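Local atomic coordinates of mitochondrial dynamics protein MID49 (Mus musculus, PDB entry 4WOY), a protein that sits in the mitochondrial outer membrane, recruits the fission mediator dynamin-related protein 1 to the mitochondrial surface, regulates its GTPase activity and is required for mitochondrial fission. Residues Gln207-Val212 with Leu292-Asn297; His242-Arg247 with Gly315-Ser320; Leu33-Tyr38 with Ala139-Pro144. The protein carries 1 engineered substitution. All coordinates share one frame; numbering follows the deposited sequence.

Interaction 1. Residues Gln207-Val212 with Leu292-Asn297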
loop_
_atom_site.group_PDB
_atom_site.type_symbol
_atom_site.label_atom_id
_atom_site.label_comp_id
_atom_site.label_asym_id
_atom_site.label_seq_id
_atom_site.Cartn_x
_atom_site.Cartn_y
_atom_site.Cartn_z
ATOM N N GLN A 207 9.682 -2.740 -2.953
ATOM C CA GLN A 207 8.962 -2.509 -4.191
ATOM C C GLN A 207 7.498 -2.260 -3.888
ATOM O O GLN A 207 6.867 -2.998 -3.134
ATOM C CB GLN A 207 9.079 -3.693 -5.140
ATOM C CG GLN A 207 8.306 -3.491 -6.425
ATOM C CD GLN A 207 8.346 -4.706 -7.328
ATOM O OE1 GLN A 207 7.965 -5.813 -6.927
ATOM N NE2 GLN A 207 8.836 -4.515 -8.548
ATOM N N ASP A 208 6.956 -1.234 -4.519
ATOM C CA ASP A 208 5.552 -0.933 -4.389
ATOM C C ASP A 208 4.868 -1.043 -5.745
ATOM O O ASP A 208 5.080 -0.208 -6.617
ATOM C CB ASP A 208 5.367 0.464 -3.822
ATOM C CG ASP A 208 3.906 0.888 -3.810
ATOM O OD1 ASP A 208 3.061 0.024 -3.503
ATOM O OD2 ASP A 208 3.613 2.063 -4.131
ATOM N N LEU A 209 4.060 -2.089 -5.913
ATOM C CA LEU A 209 3.337 -2.310 -7.166
ATOM C C LEU A 209 1.932 -1.698 -7.163
ATOM O O LEU A 209 1.198 -1.823 -8.150
ATOM C CB LEU A 209 3.242 -3.801 -7.493
ATOM C CG LEU A 209 4.597 -4.463 -7.781
ATOM C CD1 LEU A 209 4.480 -5.969 -8.086
ATOM C CD2 LEU A 209 5.345 -3.717 -8.900
ATOM N N TYR A 210 1.565 -1.032 -6.073
ATOM C CA TYR A 210 0.206 -0.531 -5.931
ATOM C C TYR A 210 -0.252 0.370 -7.125
ATOM O O TYR A 210 -1.325 0.139 -7.671
ATOM C CB TYR A 210 0.049 0.211 -4.589
ATOM C CG TYR A 210 -1.283 0.921 -4.458
ATOM C CD1 TYR A 210 -2.399 0.260 -3.933
ATOM C CD2 TYR A 210 -1.433 2.236 -4.887
ATOM C CE1 TYR A 210 -3.620 0.891 -3.827
ATOM C CE2 TYR A 210 -2.644 2.870 -4.792
ATOM C CZ TYR A 210 -3.738 2.199 -4.256
ATOM O OH TYR A 210 -4.941 2.848 -4.182
ATOM N N PRO A 211 0.561 1.363 -7.549
ATOM C CA PRO A 211 0.116 2.210 -8.673
ATOM C C PRO A 211 -0.106 1.447 -9.981
ATOM O O PRO A 211 -1.003 1.783 -10.752
ATOM C CB PRO A 211 1.264 3.216 -8.839
ATOM C CG PRO A 211 1.929 3.257 -7.502
ATOM C CD PRO A 211 1.863 1.823 -7.010
ATOM N N VAL A 212 0.725 0.445 -10.242
ATOM C CA VAL A 212 0.590 -0.366 -11.450
ATOM C C VAL A 212 -0.670 -1.220 -11.403
ATOM O O VAL A 212 -1.394 -1.325 -12.390
ATOM C CB VAL A 212 1.806 -1.287 -11.641
ATOM C CG1 VAL A 212 1.621 -2.150 -12.873
ATOM C CG2 VAL A 212 3.079 -0.475 -11.734
ATOM N N LEU A 292 1.044 -17.712 -3.557
ATOM C CA LEU A 292 0.249 -16.643 -4.141
ATOM C C LEU A 292 1.203 -15.587 -4.685
ATOM O O LEU A 292 1.565 -14.651 -3.973
ATOM C CB LEU A 292 -0.692 -16.026 -3.105
ATOM C CG LEU A 292 -1.639 -14.956 -3.643
ATOM C CD1 LEU A 292 -2.486 -15.564 -4.737
ATOM C CD2 LEU A 292 -2.510 -14.351 -2.526
ATOM N N PRO A 293 1.678 -15.777 -5.921
ATOM C CA PRO A 293 2.693 -14.877 -6.498
ATOM C C PRO A 293 2.142 -13.507 -6.914
ATOM O O PRO A 293 0.965 -13.428 -7.223
ATOM C CB PRO A 293 3.210 -15.660 -7.712
ATOM C CG PRO A 293 2.147 -16.668 -8.029
ATOM C CD PRO A 293 1.406 -16.961 -6.758
ATOM N N CYS A 294 2.965 -12.452 -6.923
ATOM C CA CYS A 294 2.503 -11.143 -7.428
ATOM C C CYS A 294 2.318 -11.164 -8.918
ATOM O O CYS A 294 3.186 -11.627 -9.635
ATOM C CB CYS A 294 3.466 -10.009 -7.114
ATOM S SG CYS A 294 3.207 -9.196 -5.612
ATOM N N HIS A 295 1.211 -10.602 -9.380
ATOM C CA HIS A 295 0.918 -10.560 -10.805
ATOM C C HIS A 295 2.025 -9.868 -11.611
ATOM O O HIS A 295 2.423 -10.340 -12.676
ATOM C CB HIS A 295 -0.419 -9.863 -11.044
ATOM C CG HIS A 295 -0.923 -10.012 -12.445
ATOM N ND1 HIS A 295 -0.736 -9.046 -13.414
ATOM C CD2 HIS A 295 -1.576 -11.032 -13.055
ATOM C CE1 HIS A 295 -1.275 -9.454 -14.549
ATOM N NE2 HIS A 295 -1.789 -10.655 -14.357
ATOM N N PHE A 296 2.541 -8.770 -11.080
ATOM C CA PHE A 296 3.543 -7.976 -11.773
ATOM C C PHE A 296 4.938 -8.224 -11.227
ATOM O O PHE A 296 5.872 -7.521 -11.577
ATOM C CB PHE A 296 3.213 -6.485 -11.656
ATOM C CG PHE A 296 1.995 -6.065 -12.427
ATOM C CD1 PHE A 296 2.058 -5.890 -13.803
ATOM C CD2 PHE A 296 0.791 -5.812 -11.767
ATOM C CE1 PHE A 296 0.957 -5.494 -14.522
ATOM C CE2 PHE A 296 -0.323 -5.408 -12.479
ATOM C CZ PHE A 296 -0.243 -5.251 -13.865
ATOM N N ASN A 297 5.057 -9.193 -10.331
ATOM C CA ASN A 297 6.350 -9.667 -9.855
ATOM C C ASN A 297 6.219 -11.072 -9.281
ATOM O O ASN A 297 6.243 -11.255 -8.053
ATOM C CB ASN A 297 6.918 -8.731 -8.794
ATOM C CG ASN A 297 8.339 -9.087 -8.409
ATOM O OD1 ASN A 297 8.961 -9.933 -9.046
ATOM N ND2 ASN A 297 8.860 -8.445 -7.370
#
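Val212 lays its CG1 methyl squarely over the ring of Phe296, 3.6 Å from CG1 to the ring centroid and only 5° off the ring normal. All six ring carbons are thus about equally far from that methyl, which makes this a centred CH-pi contact. With CG1 anti to the backbone N (chi1 178°), the valine sends this branch, not CG2, over the ring. Over the opposite face stands ND1 of His295, whose imidazole turns its edge, not its flat, to the phenyl, so the ring is held between a methyl and its own chain neighbour.

Leu209 fills the next place with a single methyl. Leu209 CD1 lies 3.8 Å from Phe296 CB and equally 3.8 Å from Asn297 CB, wedged where the two side chains leave the backbone; Cys294 SG is a looser neighbour of the same methyl. A type I turn from Cys294 to Asn297, closed by the bond from Asn297 N to Cys294 O, brings these partners round one leucine.

The polar link is amide to amide. Asn297 ND2 donates to Gln207 OE1 at 2.8 Å, with a bent N-H...O angle of 139°; the two amide planes stand nearly perpendicular, and the donor is tilted out of the carbonyl plane. Gln207 reaches this far on an extended chain. Asn297 OD1 is bonded to Ser299 OG, which probably helps to fix the amide's rotation, and ND2 has a further, weak bond to Pro95 O.

Within 207-212, Asp208 OD1 accepts from Tyr210 N, capping the turn into helix 210-224. In this predicted cytoplasmic portion, the arrangement is consistent with a junction between the nucleotidyltransferase-like part and the Mab-21-type helical part.

Interaction 2. Residues His242-Arg247 with Gly315-Ser320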
loop_
_atom_site.group_PDB
_atom_site.type_symbol
_atom_site.label_atom_id
_atom_site.label_comp_id
_atom_site.label_asym_id
_atom_site.label_seq_id
_atom_site.Cartn_x
_atom_site.Cartn_y
_atom_site.Cartn_z
ATOM N N HIS A 242 -12.864 -11.176 9.765
ATOM C CA HIS A 242 -12.478 -12.425 10.403
ATOM C C HIS A 242 -11.095 -12.342 11.042
ATOM O O HIS A 242 -10.127 -12.049 10.353
ATOM C CB HIS A 242 -12.509 -13.527 9.366
ATOM C CG HIS A 242 -13.327 -14.703 9.762
ATOM N ND1 HIS A 242 -12.822 -15.729 10.527
ATOM C CD2 HIS A 242 -14.612 -15.024 9.493
ATOM C CE1 HIS A 242 -13.764 -16.634 10.721
ATOM N NE2 HIS A 242 -14.859 -16.230 10.100
ATOM N N PRO A 243 -10.981 -12.662 12.344
ATOM C CA PRO A 243 -9.656 -12.573 12.979
ATOM C C PRO A 243 -8.626 -13.504 12.341
ATOM O O PRO A 243 -7.443 -13.188 12.355
ATOM C CB PRO A 243 -9.927 -12.955 14.443
ATOM C CG PRO A 243 -11.324 -13.479 14.480
ATOM C CD PRO A 243 -12.053 -12.876 13.335
ATOM N N ALA A 244 -9.071 -14.635 11.802
ATOM C CA ALA A 244 -8.198 -15.541 11.060
ATOM C C ALA A 244 -7.723 -14.994 9.715
ATOM O O ALA A 244 -6.604 -15.268 9.296
ATOM C CB ALA A 244 -8.907 -16.878 10.839
ATOM N N LEU A 245 -8.565 -14.218 9.040
ATOM C CA LEU A 245 -8.287 -13.809 7.660
ATOM C C LEU A 245 -7.585 -12.476 7.557
ATOM O O LEU A 245 -7.312 -12.009 6.460
ATOM C CB LEU A 245 -9.587 -13.728 6.870
ATOM C CG LEU A 245 -10.488 -14.954 6.911
ATOM C CD1 LEU A 245 -11.725 -14.693 6.055
ATOM C CD2 LEU A 245 -9.735 -16.202 6.441
ATOM N N VAL A 246 -7.330 -11.849 8.700
ATOM C CA VAL A 246 -6.824 -10.472 8.742
ATOM C C VAL A 246 -5.467 -10.305 8.055
ATOM O O VAL A 246 -5.144 -9.222 7.547
ATOM C CB VAL A 246 -6.758 -9.966 10.211
ATOM C CG1 VAL A 246 -5.701 -8.879 10.404
ATOM C CG2 VAL A 246 -8.123 -9.458 10.631
ATOM N N ARG A 247 -4.679 -11.374 8.012
ATOM C CA ARG A 247 -3.373 -11.305 7.349
ATOM C C ARG A 247 -3.528 -11.168 5.819
ATOM O O ARG A 247 -2.652 -10.650 5.131
ATOM C CB ARG A 247 -2.545 -12.550 7.677
ATOM C CG ARG A 247 -1.923 -12.583 9.068
ATOM C CD ARG A 247 -0.773 -11.615 9.220
ATOM N NE ARG A 247 0.292 -11.808 8.232
ATOM C CZ ARG A 247 1.257 -12.719 8.326
ATOM N NH1 ARG A 247 1.285 -13.553 9.349
ATOM N NH2 ARG A 247 2.192 -12.805 7.391
ATOM N N GLY A 315 -7.316 -21.571 5.647
ATOM C CA GLY A 315 -7.936 -22.507 4.736
ATOM C C GLY A 315 -9.263 -22.990 5.270
ATOM O O GLY A 315 -10.253 -23.046 4.536
ATOM N N TYR A 316 -9.298 -23.342 6.549
ATOM C CA TYR A 316 -10.514 -23.913 7.097
ATOM C C TYR A 316 -11.582 -22.867 7.324
ATOM O O TYR A 316 -12.755 -23.210 7.380
ATOM C CB TYR A 316 -10.240 -24.686 8.394
ATOM C CG TYR A 316 -9.932 -26.145 8.140
ATOM C CD1 TYR A 316 -9.692 -26.612 6.842
ATOM C CD2 TYR A 316 -9.941 -27.071 9.179
ATOM C CE1 TYR A 316 -9.433 -27.953 6.589
ATOM C CE2 TYR A 316 -9.683 -28.418 8.938
ATOM C CZ TYR A 316 -9.429 -28.852 7.641
ATOM O OH TYR A 316 -9.174 -30.186 7.399
ATOM N N VAL A 317 -11.190 -21.610 7.499
ATOM C CA VAL A 317 -12.159 -20.506 7.512
ATOM C C VAL A 317 -12.747 -20.257 6.111
ATOM O O VAL A 317 -13.936 -19.983 5.962
ATOM C CB VAL A 317 -11.534 -19.187 8.048
ATOM C CG1 VAL A 317 -12.499 -18.001 7.872
ATOM C CG2 VAL A 317 -11.148 -19.339 9.505
ATOM N N LEU A 318 -11.907 -20.369 5.090
ATOM C CA LEU A 318 -12.310 -20.083 3.717
ATOM C C LEU A 318 -13.086 -21.222 3.041
ATOM O O LEU A 318 -13.502 -21.082 1.898
ATOM C CB LEU A 318 -11.089 -19.697 2.871
ATOM C CG LEU A 318 -10.517 -18.333 3.273
ATOM C CD1 LEU A 318 -9.417 -17.870 2.344
ATOM C CD2 LEU A 318 -11.628 -17.288 3.369
ATOM N N TYR A 319 -13.271 -22.340 3.736
ATOM C CA TYR A 319 -14.044 -23.480 3.232
ATOM C C TYR A 319 -15.364 -23.121 2.509
ATOM O O TYR A 319 -15.726 -23.748 1.516
ATOM C CB TYR A 319 -14.431 -24.376 4.420
ATOM C CG TYR A 319 -15.537 -23.701 5.213
ATOM C CD1 TYR A 319 -15.271 -22.565 5.960
ATOM C CD2 TYR A 319 -16.853 -24.125 5.132
ATOM C CE1 TYR A 319 -16.247 -21.901 6.627
ATOM C CE2 TYR A 319 -17.848 -23.458 5.801
ATOM C CZ TYR A 319 -17.531 -22.345 6.552
ATOM O OH TYR A 319 -18.499 -21.653 7.238
ATOM N N SER A 320 -16.042 -22.076 2.976
ATOM C CA SER A 320 -17.455 -21.849 2.680
ATOM C C SER A 320 -17.831 -21.405 1.285
ATOM O O SER A 320 -19.010 -21.169 1.050
ATOM C CB SER A 320 -18.029 -20.834 3.666
ATOM O OG SER A 320 -17.355 -19.601 3.575
#
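The imidazole of His242 receives Val317 CG1 over one face, 3.5 Å from the methyl to the ring centroid and 16° off the ring normal. The methyl is offset toward the rim, on the side of CE1 and ND1; His242 CE1 is the nearest ring atom, 3.4 Å from Val317 CG1. The valine meets the flat of the ring in a CH-pi contact.

Val317 divides its branches. A chi1 of 172° turns CG1 away from the backbone N and out to the imidazole. Val317 CG1 also lies 3.6 Å from Leu245 CD2, while Val317 CG2 goes to Ala244 CB, again at 3.6 Å. Leu245 and Val317 meet tip to tip. Leu318 CD2 adds a contact with Leu245 CD1 at 3.7 Å, the two leucines slanting past one another. The contact is wholly apolar apart from the ring.

A backbone bond from Leu245 N to His242 O closes the turn that gathers His242, Ala244 and Leu245 round the valine. This turn belongs to the loop joining helix 228-241 to helix 250-261, and it packs on the end of helix 308-317; Leu318 also touches Leu283, Val284 and Leu287 of helix 272-288.

Interaction 3. Residues Leu33-Tyr38 with Ala139-Pro144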
loop_
_atom_site.group_PDB
_atom_site.type_symbol
_atom_site.label_atom_id
_atom_site.label_comp_id
_atom_site.label_asym_id
_atom_site.label_seq_id
_atom_site.Cartn_x
_atom_site.Cartn_y
_atom_site.Cartn_z
ATOM N N LEU A 33 0.066 19.417 3.228
ATOM C CA LEU A 33 0.596 20.742 2.959
ATOM C C LEU A 33 1.347 21.330 4.140
ATOM O O LEU A 33 2.335 22.030 3.940
ATOM C CB LEU A 33 -0.530 21.687 2.551
ATOM C CG LEU A 33 -1.248 21.328 1.257
ATOM C CD1 LEU A 33 -2.272 22.389 0.944
ATOM C CD2 LEU A 33 -0.244 21.205 0.135
ATOM N N GLU A 34 0.860 21.076 5.355
ATOM C CA GLU A 34 1.553 21.472 6.593
ATOM C C GLU A 34 2.866 20.707 6.780
ATOM O O GLU A 34 3.914 21.286 7.047
ATOM C CB GLU A 34 0.647 21.254 7.812
ATOM C CG GLU A 34 -0.377 22.346 8.026
ATOM C CD GLU A 34 0.274 23.708 8.123
ATOM O OE1 GLU A 34 1.191 23.865 8.948
ATOM O OE2 GLU A 34 -0.119 24.626 7.382
ATOM N N LEU A 35 2.802 19.397 6.610
ATOM C CA LEU A 35 3.981 18.563 6.690
ATOM C C LEU A 35 4.997 18.927 5.608
ATOM O O LEU A 35 6.213 18.913 5.853
ATOM C CB LEU A 35 3.585 17.099 6.546
ATOM C CG LEU A 35 4.692 16.069 6.755
ATOM C CD1 LEU A 35 5.458 16.357 8.029
ATOM C CD2 LEU A 35 4.089 14.683 6.803
ATOM N N GLN A 36 4.505 19.253 4.413
ATOM C CA GLN A 36 5.391 19.668 3.335
ATOM C C GLN A 36 6.071 20.992 3.680
ATOM O O GLN A 36 7.258 21.204 3.398
ATOM C CB GLN A 36 4.649 19.816 2.024
ATOM C CG GLN A 36 5.601 20.043 0.871
ATOM C CD GLN A 36 4.868 20.367 -0.391
ATOM O OE1 GLN A 36 3.902 19.692 -0.747
ATOM N NE2 GLN A 36 5.321 21.400 -1.091
ATOM N N ALA A 37 5.301 21.896 4.268
ATOM C CA ALA A 37 5.839 23.188 4.636
ATOM C C ALA A 37 6.967 22.983 5.640
ATOM O O ALA A 37 8.010 23.633 5.554
ATOM C CB ALA A 37 4.745 24.094 5.206
ATOM N N TYR A 38 6.763 22.061 6.578
ATOM C CA TYR A 38 7.795 21.739 7.554
ATOM C C TYR A 38 9.054 21.218 6.885
ATOM O O TYR A 38 10.155 21.659 7.192
ATOM C CB TYR A 38 7.303 20.696 8.553
ATOM C CG TYR A 38 8.441 20.087 9.329
ATOM C CD1 TYR A 38 8.905 20.681 10.494
ATOM C CD2 TYR A 38 9.080 18.934 8.879
ATOM C CE1 TYR A 38 9.954 20.135 11.202
ATOM C CE2 TYR A 38 10.139 18.391 9.570
ATOM C CZ TYR A 38 10.572 18.994 10.731
ATOM O OH TYR A 38 11.625 18.444 11.417
ATOM N N ALA A 139 9.835 14.175 16.853
ATOM C CA ALA A 139 10.429 15.123 17.781
ATOM C C ALA A 139 10.540 16.551 17.230
ATOM O O ALA A 139 10.863 17.482 17.969
ATOM C CB ALA A 139 11.805 14.615 18.219
ATOM N N SER A 140 10.234 16.732 15.950
ATOM C CA SER A 140 10.516 18.003 15.285
ATOM C C SER A 140 9.333 18.657 14.528
ATOM O O SER A 140 9.444 19.798 14.085
ATOM C CB SER A 140 11.705 17.795 14.340
ATOM O OG SER A 140 11.907 18.891 13.465
ATOM N N VAL A 141 8.225 17.938 14.341
ATOM C CA VAL A 141 7.039 18.519 13.695
ATOM C C VAL A 141 6.008 18.937 14.750
ATOM O O VAL A 141 5.719 18.188 15.692
ATOM C CB VAL A 141 6.353 17.549 12.714
ATOM C CG1 VAL A 141 4.982 18.092 12.292
ATOM C CG2 VAL A 141 7.244 17.261 11.492
ATOM N N ASN A 142 5.468 20.142 14.586
ATOM C CA ASN A 142 4.517 20.721 15.536
ATOM C C ASN A 142 3.105 20.149 15.371
ATOM O O ASN A 142 2.209 20.815 14.850
ATOM C CB ASN A 142 4.504 22.242 15.391
ATOM C CG ASN A 142 4.040 22.943 16.643
ATOM O OD1 ASN A 142 3.345 22.364 17.482
ATOM N ND2 ASN A 142 4.430 24.199 16.785
ATOM N N TRP A 143 2.925 18.900 15.786
ATOM C CA TRP A 143 1.630 18.225 15.689
ATOM C C TRP A 143 0.517 18.816 16.545
ATOM O O TRP A 143 -0.639 18.802 16.128
ATOM C CB TRP A 143 1.789 16.744 16.034
ATOM C CG TRP A 143 2.623 16.016 15.004
ATOM C CD1 TRP A 143 3.795 15.347 15.215
ATOM C CD2 TRP A 143 2.367 15.937 13.596
ATOM N NE1 TRP A 143 4.275 14.833 14.030
ATOM C CE2 TRP A 143 3.414 15.178 13.021
ATOM C CE3 TRP A 143 1.352 16.425 12.766
ATOM C CZ2 TRP A 143 3.478 14.907 11.658
ATOM C CZ3 TRP A 143 1.410 16.135 11.409
ATOM C CH2 TRP A 143 2.465 15.390 10.872
ATOM N N PRO A 144 0.842 19.337 17.741
ATOM C CA PRO A 144 -0.278 19.948 18.466
ATOM C C PRO A 144 -0.894 21.137 17.726
ATOM O O PRO A 144 -2.114 21.254 17.667
ATOM C CB PRO A 144 0.367 20.399 19.784
ATOM C CG PRO A 144 1.839 20.395 19.533
ATOM C CD PRO A 144 2.060 19.287 18.571
#
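Ser140, where the chain leaves the helical course of 126-139, comes first and lies by the outer end of Tyr38. The modelled approach of Ser140 OG to Tyr38 OH is too close, so the detail there is doubtful.

Val141 carries the contact. Its CG2 sits over the middle of the Tyr38 ring, 3.5 Å from methyl to ring centroid and 8° off the normal, a centred CH-pi arrangement in which Tyr38 CD2 is the nearest ring carbon, 3.6 Å from Val141 CG2. Tyr38 presents its ring this way because CG swings anti to the backbone N (chi1 165°), carrying the phenol from the helix toward the 139-144 segment. Val141 CG2 also touches Leu35 CD1 at 4.0 Å, the two side chains running nearly perpendicular. The other branch, Val141 CG1, turns to the indole of Trp143 and lies 3.4 Å above its plane, over the centre, so one valine is shared between two aromatic rings.

Asn142 is the centre of an inverse gamma turn, marked by the bond from Trp143 N to Val141 O, and the N-cap of helix 143-150; its OD1 makes a weak bond to Ala145 N. The turn sets the indole against Val141. Trp143 CH2 lies 4.2 Å from Leu35 CD1, a loose contact, while Trp143 NE1 donates to Leu137 O, tying the ring to the preceding helix.

Leu163 of strand 162-166 touches both Leu35 and Trp143 from the sheet. The whole is a short connection between helices 126-139 and 143-150, with an N-capped start to the second, packed on helix 18-42 within the nucleotidyltransferase-like part of this MID51-related protein.

Overall arrangement
From the N terminus, interaction 3 comes first: helix 18-42 meets the bend between helices 126-139 and 143-150, closing a loop of 100 residues that holds several strands of the main sheet. It is complete before the other two begin. Interaction 1 then runs from the end of strand 205-208 to the turn at 292-297, across a largely helical span. Interaction 2 starts inside that span, at 242-247, and ends beyond it at 315-320, so the two cross. Interaction 2 stays within the Mab-21-type region, while interaction 1 joins that region to the nucleotidyltransferase-like part. Interactions 2 and 3 lie on opposite sides of the chain's centre, about 40 Å between centres.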